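PDB 4CEK: regulator of nonsense transcripts 2 from Homo sapiens, which probably acts as a scaffolding factor in nonsense-mediated mRNA decay, the fragment described being its second MIF4G domain. Local coordinates for residues 21-25 with 177-182; 117-121 with 140-145; 213-218 with 252-258; 221-227 with 259-264. One frame throughout, in Å; residues are numbered along the deposited sequence.

In the fold
From the N terminus, segment 21-25 leaves the first helix and later meets 177-182, so contact 1 closes a long loop over the end of helix 169-179. Within that loop lies contact 2, a short closure joining helix 110-124 to helix 131-144; the two contacts meet through C142, which touches L24 and C182. Contacts 3 and 4 come after contact 1 has closed. Both join helix 210-225 to helix 247-266, and their segments alternate along the chain, so the two closures cross; their centres lie about 11 Å apart. F226, just past helix 210-225, touches L21 and A177, so contact 4 adjoins contact 1.

Contact 1. Residues 21-25 with 177-182; sequences LIDLK and ATLHPC
The flat groups that L21 and L24 meet are the peptide carbonyls of A177 and T178, near the C-terminal end of helix 169-179: L21 CD1 lies 3.6 Å from A177 O, and L24 CD1 lies 3.8 Å from T178 O. A third flat group, the D23 carboxylate, is met from above its plane, where the backbone N of K25 bonds D23 OD1 at 3.2 Å. The rest is apolar. One branch of L21 reaches A177 (CD1 to CB, 3.9 Å) while CD2 turns to T178 OG1, whose hydroxyl is already bonded to R174 O. That leaves T178 its methyl: OG1 lies beside the backbone N (chi1 -61°), while CG2 is anti to that N and sits 4.0 Å from L24 CG. A branched leucine therefore suits position 24, since CD1 also reaches L179 CD2, 3.8 Å away. Replacing L21 by a serine removes both methyls and would probably open a gap beside A177 and F226. Farther along, the aliphatic part of K25 passes P181 and C182. Here a non-helical N-terminal arm, bent by an Asx turn and an inverse gamma turn at D23, packs across the end of a helix of the MIF4G domain.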
loop_
_atom_site.group_PDB
_atom_site.type_symbol
_atom_site.label_atom_id
_atom_site.label_comp_id
_atom_site.label_asym_id
_atom_site.label_seq_id
_atom_site.Cartn_x
_atom_site.Cartn_y
_atom_site.Cartn_z
ATOM N N LEU A 21 1.788 3.702 -17.212
ATOM C CA LEU A 21 0.746 2.717 -17.016
ATOM C C LEU A 21 0.120 2.428 -18.374
ATOM O O LEU A 21 0.200 3.255 -19.290
ATOM C CB LEU A 21 -0.303 3.243 -16.010
ATOM C CG LEU A 21 0.160 3.485 -14.558
ATOM C CD1 LEU A 21 -1.012 3.821 -13.652
ATOM C CD2 LEU A 21 0.893 2.261 -14.035
ATOM N N ILE A 22 -0.462 1.243 -18.511
ATOM C CA ILE A 22 -1.236 0.945 -19.700
ATOM C C ILE A 22 -2.535 1.742 -19.629
ATOM O O ILE A 22 -3.194 1.788 -18.585
ATOM C CB ILE A 22 -1.520 -0.556 -19.869
ATOM C CG1 ILE A 22 -0.238 -1.300 -20.255
ATOM C CG2 ILE A 22 -2.555 -0.783 -20.970
ATOM C CD1 ILE A 22 -0.462 -2.401 -21.273
ATOM N N ASP A 23 -2.861 2.399 -20.740
ATOM C CA ASP A 23 -4.085 3.182 -20.877
ATOM C C ASP A 23 -5.248 2.239 -21.199
ATOM O O ASP A 23 -5.531 1.943 -22.357
ATOM C CB ASP A 23 -3.897 4.227 -21.979
ATOM C CG ASP A 23 -5.098 5.133 -22.145
ATOM O OD1 ASP A 23 -6.033 5.098 -21.311
ATOM O OD2 ASP A 23 -5.107 5.894 -23.135
ATOM N N LEU A 24 -5.910 1.750 -20.164
ATOM C CA LEU A 24 -7.037 0.884 -20.366
ATOM C C LEU A 24 -8.259 1.620 -20.885
ATOM O O LEU A 24 -9.133 0.971 -21.440
ATOM C CB LEU A 24 -7.429 0.157 -19.090
ATOM C CG LEU A 24 -6.416 -0.766 -18.442
ATOM C CD1 LEU A 24 -7.181 -1.528 -17.385
ATOM C CD2 LEU A 24 -5.732 -1.713 -19.408
ATOM N N LYS A 25 -8.352 2.942 -20.727
ATOM C CA LYS A 25 -9.613 3.626 -21.072
ATOM C C LYS A 25 -9.907 3.557 -22.573
ATOM O O LYS A 25 -11.043 3.761 -22.994
ATOM C CB LYS A 25 -9.686 5.079 -20.558
ATOM C CG LYS A 25 -11.072 5.425 -19.998
ATOM C CD LYS A 25 -11.442 6.902 -20.075
ATOM C CE LYS A 25 -12.921 7.111 -19.743
ATOM N NZ LYS A 25 -13.475 8.403 -20.252
ATOM N N ALA A 177 -3.765 1.107 -9.593
ATOM C CA ALA A 177 -3.635 2.406 -10.247
ATOM C C ALA A 177 -3.946 2.309 -11.740
ATOM O O ALA A 177 -4.333 3.294 -12.380
ATOM C CB ALA A 177 -2.244 2.961 -10.035
ATOM N N THR A 178 -3.732 1.134 -12.301
ATOM C CA THR A 178 -3.988 0.910 -13.724
ATOM C C THR A 178 -5.510 0.778 -13.997
ATOM O O THR A 178 -6.007 1.237 -15.009
ATOM C CB THR A 178 -3.240 -0.341 -14.223
ATOM O OG1 THR A 178 -1.824 -0.151 -14.059
ATOM C CG2 THR A 178 -3.541 -0.581 -15.674
ATOM N N LEU A 179 -6.225 0.163 -13.066
ATOM C CA LEU A 179 -7.659 0.058 -13.121
ATOM C C LEU A 179 -8.396 1.369 -12.818
ATOM O O LEU A 179 -9.501 1.588 -13.302
ATOM C CB LEU A 179 -8.122 -1.043 -12.154
ATOM C CG LEU A 179 -7.669 -2.449 -12.573
ATOM C CD1 LEU A 179 -8.119 -3.507 -11.568
ATOM C CD2 LEU A 179 -8.215 -2.751 -13.957
ATOM N N HIS A 180 -7.784 2.248 -12.043
ATOM C CA HIS A 180 -8.499 3.387 -11.449
ATOM C C HIS A 180 -9.205 4.299 -12.423
ATOM O O HIS A 180 -10.317 4.763 -12.145
ATOM C CB HIS A 180 -7.527 4.195 -10.589
ATOM C CG HIS A 180 -8.106 5.462 -10.026
ATOM N ND1 HIS A 180 -9.018 5.465 -9.035
ATOM C CD2 HIS A 180 -7.868 6.792 -10.350
ATOM C CE1 HIS A 180 -9.332 6.731 -8.724
ATOM N NE2 HIS A 180 -8.631 7.545 -9.532
ATOM N N PRO A 181 -8.576 4.592 -13.572
ATOM C CA PRO A 181 -9.226 5.506 -14.510
ATOM C C PRO A 181 -10.537 4.991 -15.141
ATOM O O PRO A 181 -11.267 5.792 -15.722
ATOM C CB PRO A 181 -8.144 5.714 -15.589
ATOM C CG PRO A 181 -6.856 5.483 -14.851
ATOM C CD PRO A 181 -7.198 4.289 -14.003
ATOM N N CYS A 182 -10.846 3.702 -15.024
ATOM C CA CYS A 182 -12.094 3.191 -15.539
ATOM C C CYS A 182 -12.884 2.279 -14.589
ATOM O O CYS A 182 -13.854 1.667 -14.991
ATOM C CB CYS A 182 -11.813 2.473 -16.841
ATOM S SG CYS A 182 -10.997 0.915 -16.574
#

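Contact 2. Residues 117-121 with 140-145; sequences IVDAF and DFCMNM
M145 and F121 make a Met-aromatic contact, the sulfur over the ring: M145 SD is 4.0 Å from the F121 ring centroid and 27° off its normal. F121 has its CG anti to the backbone N (chi1 176°), which sends the ring to M145, the first residue to leave helix 131-144. A long, flexible thioether can follow a ring in this way; the exact place of its methyl beside V118 is doubtful in the model.

Apolar packing continues on both flanks. I117 CD1 rests 3.8 Å from M145 CG, and M145 CB lies over one face of the F141 ring, toward its rim. The two phenylalanines meet obliquely, their centroids 5.7 Å apart and planes at 44°, with F121 CE2 3.7 Å from F141 CD2.

The polar element is D140. Its OD2 approaches F121 CD1 to 3.6 Å, carboxylate and ring nearly perpendicular, while OD1 accepts a 2.7 Å bond from N144 ND2, one helical turn on. An amide there suits the carboxylate and holds its rotation.

Helices 110-124 and 131-144 are consecutive and antiparallel, a helical hairpin consistent with the all-helical MIF4G fold. Helix 148-159 packs against both: V118 touches its N150, F141 touches L154, and the ND2 of N150 bonds the backbone O of M145. C142 touches L24 and C182.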
loop_
_atom_site.group_PDB
_atom_site.type_symbol
_atom_site.label_atom_id
_atom_site.label_comp_id
_atom_site.label_asym_id
_atom_site.label_seq_id
_atom_site.Cartn_x
_atom_site.Cartn_y
_atom_site.Cartn_z
ATOM N N ILE A 117 -14.107 -18.480 -13.175
ATOM C CA ILE A 117 -12.943 -17.879 -13.795
ATOM C C ILE A 117 -12.355 -16.756 -12.924
ATOM O O ILE A 117 -11.139 -16.546 -12.929
ATOM C CB ILE A 117 -13.193 -17.409 -15.245
ATOM C CG1 ILE A 117 -13.728 -15.991 -15.313
ATOM C CG2 ILE A 117 -14.144 -18.348 -15.984
ATOM C CD1 ILE A 117 -12.904 -15.145 -16.270
ATOM N N VAL A 118 -13.204 -16.059 -12.165
ATOM C CA VAL A 118 -12.728 -15.069 -11.210
ATOM C C VAL A 118 -11.950 -15.688 -10.035
ATOM O O VAL A 118 -10.938 -15.154 -9.596
ATOM C CB VAL A 118 -13.874 -14.208 -10.644
ATOM C CG1 VAL A 118 -13.310 -13.182 -9.688
ATOM C CG2 VAL A 118 -14.632 -13.505 -11.762
ATOM N N ASP A 119 -12.427 -16.804 -9.521
ATOM C CA ASP A 119 -11.731 -17.472 -8.440
ATOM C C ASP A 119 -10.393 -18.000 -8.943
ATOM O O ASP A 119 -9.422 -18.036 -8.192
ATOM C CB ASP A 119 -12.590 -18.603 -7.855
ATOM C CG ASP A 119 -13.814 -18.083 -7.077
ATOM O OD1 ASP A 119 -14.087 -16.843 -7.052
ATOM O OD2 ASP A 119 -14.516 -18.937 -6.482
ATOM N N ALA A 120 -10.339 -18.393 -10.214
ATOM C CA ALA A 120 -9.079 -18.768 -10.851
ATOM C C ALA A 120 -8.154 -17.574 -10.897
ATOM O O ALA A 120 -6.954 -17.674 -10.601
ATOM C CB ALA A 120 -9.311 -19.269 -12.288
ATOM N N PHE A 121 -8.720 -16.461 -11.358
ATOM C CA PHE A 121 -7.975 -15.222 -11.577
ATOM C C PHE A 121 -7.351 -14.738 -10.276
ATOM O O PHE A 121 -6.152 -14.501 -10.225
ATOM C CB PHE A 121 -8.903 -14.142 -12.136
ATOM C CG PHE A 121 -8.244 -12.833 -12.307
ATOM C CD1 PHE A 121 -7.474 -12.574 -13.439
ATOM C CD2 PHE A 121 -8.360 -11.850 -11.322
ATOM C CE1 PHE A 121 -6.850 -11.341 -13.586
ATOM C CE2 PHE A 121 -7.747 -10.614 -11.480
ATOM C CZ PHE A 121 -6.985 -10.362 -12.599
ATOM N N ASP A 140 -7.080 -8.522 -18.561
ATOM C CA ASP A 140 -7.949 -9.682 -18.396
ATOM C C ASP A 140 -9.162 -9.361 -17.514
ATOM O O ASP A 140 -10.297 -9.700 -17.847
ATOM C CB ASP A 140 -7.131 -10.857 -17.820
ATOM C CG ASP A 140 -7.917 -12.142 -17.715
ATOM O OD1 ASP A 140 -8.986 -12.245 -18.358
ATOM O OD2 ASP A 140 -7.462 -13.073 -16.994
ATOM N N PHE A 141 -8.922 -8.713 -16.382
ATOM C CA PHE A 141 -10.003 -8.390 -15.448
ATOM C C PHE A 141 -10.959 -7.369 -16.066
ATOM O O PHE A 141 -12.174 -7.497 -15.995
ATOM C CB PHE A 141 -9.429 -7.831 -14.138
ATOM C CG PHE A 141 -10.458 -7.630 -13.097
ATOM C CD1 PHE A 141 -11.166 -6.458 -13.051
ATOM C CD2 PHE A 141 -10.790 -8.651 -12.224
ATOM C CE1 PHE A 141 -12.182 -6.274 -12.114
ATOM C CE2 PHE A 141 -11.805 -8.480 -11.290
ATOM C CZ PHE A 141 -12.495 -7.273 -11.233
ATOM N N CYS A 142 -10.384 -6.353 -16.677
ATOM C CA CYS A 142 -11.142 -5.239 -17.219
ATOM C C CYS A 142 -12.077 -5.661 -18.386
ATOM O O CYS A 142 -13.080 -5.007 -18.655
ATOM C CB CYS A 142 -10.161 -4.153 -17.668
ATOM S SG CYS A 142 -10.835 -2.495 -17.690
ATOM N N MET A 143 -11.751 -6.768 -19.045
ATOM C CA MET A 143 -12.439 -7.189 -20.254
ATOM C C MET A 143 -13.359 -8.387 -20.098
ATOM O O MET A 143 -14.271 -8.539 -20.901
ATOM C CB MET A 143 -11.414 -7.534 -21.324
ATOM C CG MET A 143 -10.817 -6.314 -21.995
ATOM S SD MET A 143 -10.831 -6.528 -23.771
ATOM C CE MET A 143 -12.575 -6.822 -24.118
ATOM N N ASN A 144 -13.119 -9.246 -19.105
ATOM C CA ASN A 144 -13.912 -10.469 -18.946
ATOM C C ASN A 144 -14.624 -10.624 -17.612
ATOM O O ASN A 144 -15.434 -11.555 -17.442
ATOM C CB ASN A 144 -13.011 -11.682 -19.174
ATOM C CG ASN A 144 -12.092 -11.495 -20.363
ATOM O OD1 ASN A 144 -12.488 -10.922 -21.371
ATOM N ND2 ASN A 144 -10.860 -11.948 -20.243
ATOM N N MET A 145 -14.336 -9.740 -16.655
ATOM C CA MET A 145 -14.722 -10.010 -15.255
ATOM C C MET A 145 -15.287 -8.828 -14.505
ATOM O O MET A 145 -15.721 -8.990 -13.379
ATOM C CB MET A 145 -13.527 -10.532 -14.452
ATOM C CG MET A 145 -12.670 -11.537 -15.185
ATOM S SD MET A 145 -11.227 -12.005 -14.238
ATOM C CE MET A 145 -12.046 -12.779 -12.874
#

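Contact 3. Residues 213-218 with 252-258; sequences KNKTVR and MACTLLE
V217 carries the apolar part of the contact, standing between M252 and L256. Its CG1 presses on the backbone and root of L256, 3.3 Å from L256 N and 3.5 Å from L256 CB, while CG2 points to the M252 methyl (V217 CG2 to M252 CE, 3.8 Å). A compact beta-branched residue suits this place because its two methyls serve two partners at once. F198 of helix 185-203 adjoins both V217 and M252.

The two helices run in roughly the same direction, crossing at -35° with 8.8 Å between the segment axes; helix 231-243 lies between them in sequence and touches M252 and L256. This is consistent with the stacked helical hairpins of MIF4G domains, in which alternate helices run side by side.

Polar and mixed contacts gather round T255. N214 OD1 comes within 2.9 Å of T255 OG1, a hydroxyl whose bond goes to E251 O. T255 holds OG1 beside its backbone N (chi1 -48°); its methyl CG2, anti to that N, sits over the centre of one face of the R218 guanidinium, 3.7 Å above its plane. Beyond it, R218 NH1 and E258 OE1 are 4.5 Å apart, too far for a salt bridge though of opposite charge.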
loop_
_atom_site.group_PDB
_atom_site.type_symbol
_atom_site.label_atom_id
_atom_site.label_comp_id
_atom_site.label_asym_id
_atom_site.label_seq_id
_atom_site.Cartn_x
_atom_site.Cartn_y
_atom_site.Cartn_z
ATOM N N LYS A 213 1.913 -4.910 10.811
ATOM C CA LYS A 213 1.803 -3.462 10.789
ATOM C C LYS A 213 2.630 -2.903 9.606
ATOM O O LYS A 213 2.179 -2.011 8.861
ATOM C CB LYS A 213 2.274 -2.900 12.129
ATOM C CG LYS A 213 1.546 -3.497 13.332
ATOM C CD LYS A 213 2.070 -2.954 14.667
ATOM C CE LYS A 213 1.026 -2.996 15.782
ATOM N NZ LYS A 213 1.288 -2.002 16.869
ATOM N N ASN A 214 3.834 -3.454 9.433
ATOM C CA ASN A 214 4.738 -3.059 8.348
ATOM C C ASN A 214 4.188 -3.407 6.948
ATOM O O ASN A 214 4.390 -2.642 6.024
ATOM C CB ASN A 214 6.150 -3.655 8.576
ATOM C CG ASN A 214 6.948 -2.939 9.697
ATOM O OD1 ASN A 214 6.666 -1.784 10.081
ATOM N ND2 ASN A 214 7.968 -3.636 10.219
ATOM N N LYS A 215 3.458 -4.522 6.807
ATOM C CA LYS A 215 2.736 -4.821 5.582
ATOM C C LYS A 215 1.736 -3.697 5.277
ATOM O O LYS A 215 1.706 -3.189 4.154
ATOM C CB LYS A 215 1.952 -6.142 5.686
ATOM C CG LYS A 215 1.231 -6.559 4.385
ATOM C CD LYS A 215 -0.111 -7.289 4.580
ATOM C CE LYS A 215 -1.230 -6.377 5.086
ATOM N NZ LYS A 215 -2.220 -5.843 4.085
ATOM N N THR A 216 0.912 -3.319 6.257
ATOM C CA THR A 216 -0.077 -2.269 6.029
ATOM C C THR A 216 0.615 -0.995 5.582
ATOM O O THR A 216 0.211 -0.387 4.604
ATOM C CB THR A 216 -0.911 -1.959 7.284
ATOM O OG1 THR A 216 -1.715 -3.085 7.630
ATOM C CG2 THR A 216 -1.812 -0.785 7.046
ATOM N N VAL A 217 1.662 -0.597 6.306
ATOM C CA VAL A 217 2.345 0.662 6.042
ATOM C C VAL A 217 3.089 0.603 4.727
ATOM O O VAL A 217 3.088 1.588 4.001
ATOM C CB VAL A 217 3.287 1.071 7.212
ATOM C CG1 VAL A 217 4.426 1.935 6.714
ATOM C CG2 VAL A 217 2.514 1.808 8.290
ATOM N N ARG A 218 3.680 -0.538 4.374
ATOM C CA ARG A 218 4.314 -0.669 3.041
ATOM C C ARG A 218 3.317 -0.538 1.879
ATOM O O ARG A 218 3.622 0.111 0.871
ATOM C CB ARG A 218 5.067 -1.997 2.889
ATOM C CG ARG A 218 6.357 -2.077 3.702
ATOM C CD ARG A 218 7.167 -3.304 3.335
ATOM N NE ARG A 218 7.828 -3.882 4.506
ATOM C CZ ARG A 218 9.092 -3.649 4.876
ATOM N NH1 ARG A 218 9.876 -2.829 4.170
ATOM N NH2 ARG A 218 9.571 -4.235 5.973
ATOM N N MET A 252 6.909 1.690 12.321
ATOM C CA MET A 252 5.915 1.945 11.255
ATOM C C MET A 252 6.324 3.174 10.472
ATOM O O MET A 252 6.314 3.166 9.250
ATOM C CB MET A 252 4.506 2.128 11.841
ATOM C CG MET A 252 3.938 0.880 12.540
ATOM S SD MET A 252 2.347 1.223 13.352
ATOM C CE MET A 252 1.402 1.705 11.912
ATOM N N ALA A 253 6.707 4.222 11.186
ATOM C CA ALA A 253 7.194 5.462 10.565
ATOM C C ALA A 253 8.376 5.259 9.621
ATOM O O ALA A 253 8.424 5.880 8.544
ATOM C CB ALA A 253 7.615 6.460 11.630
ATOM N N CYS A 254 9.342 4.456 10.065
ATOM C CA CYS A 254 10.605 4.250 9.364
ATOM C C CYS A 254 10.371 3.362 8.178
ATOM O O CYS A 254 10.929 3.614 7.094
ATOM C CB CYS A 254 11.723 3.663 10.304
ATOM S SG CYS A 254 12.286 4.851 11.599
ATOM N N THR A 255 9.542 2.328 8.354
ATOM C CA THR A 255 9.027 1.551 7.196
ATOM C C THR A 255 8.309 2.444 6.168
ATOM O O THR A 255 8.595 2.377 4.959
ATOM C CB THR A 255 8.077 0.464 7.623
ATOM O OG1 THR A 255 8.669 -0.273 8.700
ATOM C CG2 THR A 255 7.776 -0.463 6.430
ATOM N N LEU A 256 7.423 3.319 6.643
ATOM C CA LEU A 256 6.712 4.202 5.720
ATOM C C LEU A 256 7.710 5.012 4.934
ATOM O O LEU A 256 7.607 5.097 3.699
ATOM C CB LEU A 256 5.728 5.145 6.457
ATOM C CG LEU A 256 4.841 6.092 5.627
ATOM C CD1 LEU A 256 4.037 5.269 4.617
ATOM C CD2 LEU A 256 3.902 6.855 6.536
ATOM N N LEU A 257 8.679 5.616 5.625
ATOM C CA LEU A 257 9.658 6.502 4.932
ATOM C C LEU A 257 10.624 5.754 3.981
ATOM O O LEU A 257 11.001 6.271 2.942
ATOM C CB LEU A 257 10.434 7.360 5.941
ATOM C CG LEU A 257 9.630 8.383 6.745
ATOM C CD1 LEU A 257 10.360 8.846 8.036
ATOM C CD2 LEU A 257 9.335 9.527 5.808
ATOM N N GLU A 258 10.987 4.527 4.312
ATOM C CA GLU A 258 11.749 3.691 3.391
ATOM C C GLU A 258 10.966 3.387 2.099
ATOM O O GLU A 258 11.547 3.262 1.024
ATOM C CB GLU A 258 12.101 2.355 4.021
ATOM C CG GLU A 258 13.218 2.317 5.058
ATOM C CD GLU A 258 13.397 0.890 5.591
ATOM O OE1 GLU A 258 13.333 -0.053 4.754
ATOM O OE2 GLU A 258 13.552 0.698 6.826
#

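Contact 4. Residues 221-227 with 259-264; sequences GELTKFK and TCGRFL
K225 and F263 lead a buried helix-helix contact where helix 210-225 ends against the kinked part of helix 247-266, the segment axes 8.7 Å apart at 26°. The K225 CA hydrogen points at the F263 ring, a CH-pi contact with the carbon 4.1 Å from the centroid and almost exactly on the normal. F263 also reaches the last helical carbonyls, its CE2 lying 3.5 Å from T224 O, and its ring meets W9. Bent at chi3 (-60°), the K225 chain swings its ammonium to T259 O at 3.0 Å, and to E222 OE2, above the carboxylate plane, at 2.7 Å in a salt bridge. The kink, where the N of F263 makes no bond to the turn before, is consistent with T259 O being open to the lysine. Helix 210-225 itself closes in a Schellman motif, with K227 at positive phi. A methionine in place of K225 would probably leave T259 O without its mate and E222 without its counter-charge. E222 OE1 bonds Y18 OH. G221 lets the helices close in: its CA is 3.6 Å from T259 CG2, where any CB would clash. Beside it, C260 SG packs 4.2 Å from T224 CB.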
loop_
_atom_site.group_PDB
_atom_site.type_symbol
_atom_site.label_atom_id
_atom_site.label_comp_id
_atom_site.label_asym_id
_atom_site.label_seq_id
_atom_site.Cartn_x
_atom_site.Cartn_y
_atom_site.Cartn_z
ATOM N N GLY A 221 2.501 2.896 1.323
ATOM C CA GLY A 221 3.628 3.536 0.651
ATOM C C GLY A 221 3.618 3.320 -0.835
ATOM O O GLY A 221 3.898 4.228 -1.607
ATOM N N GLU A 222 3.363 2.095 -1.258
ATOM C CA GLU A 222 3.356 1.777 -2.712
ATOM C C GLU A 222 2.225 2.536 -3.441
ATOM O O GLU A 222 2.422 3.178 -4.480
ATOM C CB GLU A 222 3.199 0.268 -2.898
ATOM C CG GLU A 222 4.479 -0.530 -2.617
ATOM C CD GLU A 222 5.657 0.006 -3.436
ATOM O OE1 GLU A 222 5.458 0.401 -4.603
ATOM O OE2 GLU A 222 6.784 0.100 -2.911
ATOM N N LEU A 223 1.068 2.552 -2.803
ATOM C CA LEU A 223 -0.084 3.296 -3.278
ATOM C C LEU A 223 0.168 4.785 -3.330
ATOM O O LEU A 223 -0.409 5.471 -4.160
ATOM C CB LEU A 223 -1.313 2.955 -2.407
ATOM C CG LEU A 223 -1.880 1.560 -2.753
ATOM C CD1 LEU A 223 -2.812 1.048 -1.697
ATOM C CD2 LEU A 223 -2.575 1.593 -4.123
ATOM N N THR A 224 1.041 5.298 -2.463
ATOM C CA THR A 224 1.331 6.728 -2.439
ATOM C C THR A 224 2.163 7.060 -3.660
ATOM O O THR A 224 1.942 8.109 -4.333
ATOM C CB THR A 224 2.121 7.119 -1.161
ATOM O OG1 THR A 224 1.335 6.794 -0.004
ATOM C CG2 THR A 224 2.459 8.607 -1.124
ATOM N N LYS A 225 3.142 6.188 -3.945
ATOM C CA LYS A 225 4.007 6.391 -5.121
ATOM C C LYS A 225 3.176 6.360 -6.405
ATOM O O LYS A 225 3.539 6.994 -7.360
ATOM C CB LYS A 225 5.198 5.384 -5.171
ATOM C CG LYS A 225 6.338 5.725 -4.183
ATOM C CD LYS A 225 7.496 4.698 -4.127
ATOM C CE LYS A 225 7.049 3.304 -3.720
ATOM N NZ LYS A 225 8.175 2.357 -3.379
ATOM N N PHE A 226 2.058 5.637 -6.404
ATOM C CA PHE A 226 1.146 5.621 -7.548
ATOM C C PHE A 226 0.057 6.731 -7.520
ATOM O O PHE A 226 -0.803 6.778 -8.410
ATOM C CB PHE A 226 0.492 4.232 -7.652
ATOM C CG PHE A 226 1.346 3.225 -8.371
ATOM C CD1 PHE A 226 1.553 3.338 -9.718
ATOM C CD2 PHE A 226 1.926 2.187 -7.693
ATOM C CE1 PHE A 226 2.340 2.433 -10.387
ATOM C CE2 PHE A 226 2.701 1.275 -8.333
ATOM C CZ PHE A 226 2.908 1.390 -9.688
ATOM N N LYS A 227 0.102 7.595 -6.501
ATOM C CA LYS A 227 -0.878 8.659 -6.289
ATOM C C LYS A 227 -2.286 8.126 -6.041
ATOM O O LYS A 227 -3.234 8.831 -6.329
ATOM C CB LYS A 227 -0.916 9.643 -7.475
ATOM C CG LYS A 227 0.448 10.134 -7.935
ATOM C CD LYS A 227 0.327 11.063 -9.139
ATOM C CE LYS A 227 1.694 11.327 -9.782
ATOM N NZ LYS A 227 1.620 11.753 -11.217
ATOM N N THR A 259 9.648 3.249 2.221
ATOM C CA THR A 259 8.814 2.870 1.105
ATOM C C THR A 259 8.567 4.099 0.225
ATOM O O THR A 259 8.678 3.991 -0.960
ATOM C CB THR A 259 7.489 2.209 1.588
ATOM O OG1 THR A 259 7.765 1.149 2.527
ATOM C CG2 THR A 259 6.684 1.629 0.406
ATOM N N CYS A 260 8.224 5.262 0.781
ATOM C CA CYS A 260 7.837 6.434 -0.058
ATOM C C CYS A 260 8.373 7.775 0.378
ATOM O O CYS A 260 7.999 8.776 -0.210
ATOM C CB CYS A 260 6.315 6.575 -0.152
ATOM S SG CYS A 260 5.439 7.038 1.386
ATOM N N GLY A 261 9.278 7.814 1.354
ATOM C CA GLY A 261 9.866 9.072 1.838
ATOM C C GLY A 261 10.582 9.871 0.756
ATOM O O GLY A 261 10.504 11.098 0.737
ATOM N N ARG A 262 11.291 9.211 -0.155
ATOM C CA ARG A 262 11.988 9.976 -1.183
ATOM C C ARG A 262 11.017 10.590 -2.148
ATOM O O ARG A 262 11.214 11.728 -2.558
ATOM C CB ARG A 262 13.013 9.138 -1.938
ATOM C CG ARG A 262 14.315 8.975 -1.179
ATOM C CD ARG A 262 15.051 7.739 -1.656
ATOM N NE ARG A 262 16.382 7.639 -1.081
ATOM C CZ ARG A 262 17.266 6.691 -1.382
ATOM N NH1 ARG A 262 16.972 5.736 -2.269
ATOM N NH2 ARG A 262 18.458 6.704 -0.790
ATOM N N PHE A 263 9.979 9.842 -2.513
ATOM C CA PHE A 263 8.904 10.378 -3.352
ATOM C C PHE A 263 8.333 11.635 -2.726
ATOM O O PHE A 263 8.191 12.671 -3.390
ATOM C CB PHE A 263 7.820 9.308 -3.580
ATOM C CG PHE A 263 6.625 9.792 -4.377
ATOM C CD1 PHE A 263 6.651 9.797 -5.754
ATOM C CD2 PHE A 263 5.452 10.194 -3.731
ATOM C CE1 PHE A 263 5.534 10.231 -6.489
ATOM C CE2 PHE A 263 4.336 10.642 -4.452
ATOM C CZ PHE A 263 4.373 10.658 -5.831
ATOM N N LEU A 264 8.071 11.577 -1.428
ATOM C CA LEU A 264 7.521 12.734 -0.734
ATOM C C LEU A 264 8.501 13.874 -0.616
ATOM O O LEU A 264 8.124 15.062 -0.767
ATOM C CB LEU A 264 7.047 12.355 0.645
ATOM C CG LEU A 264 5.841 11.403 0.782
ATOM C CD1 LEU A 264 5.723 10.998 2.247
ATOM C CD2 LEU A 264 4.515 11.996 0.278
#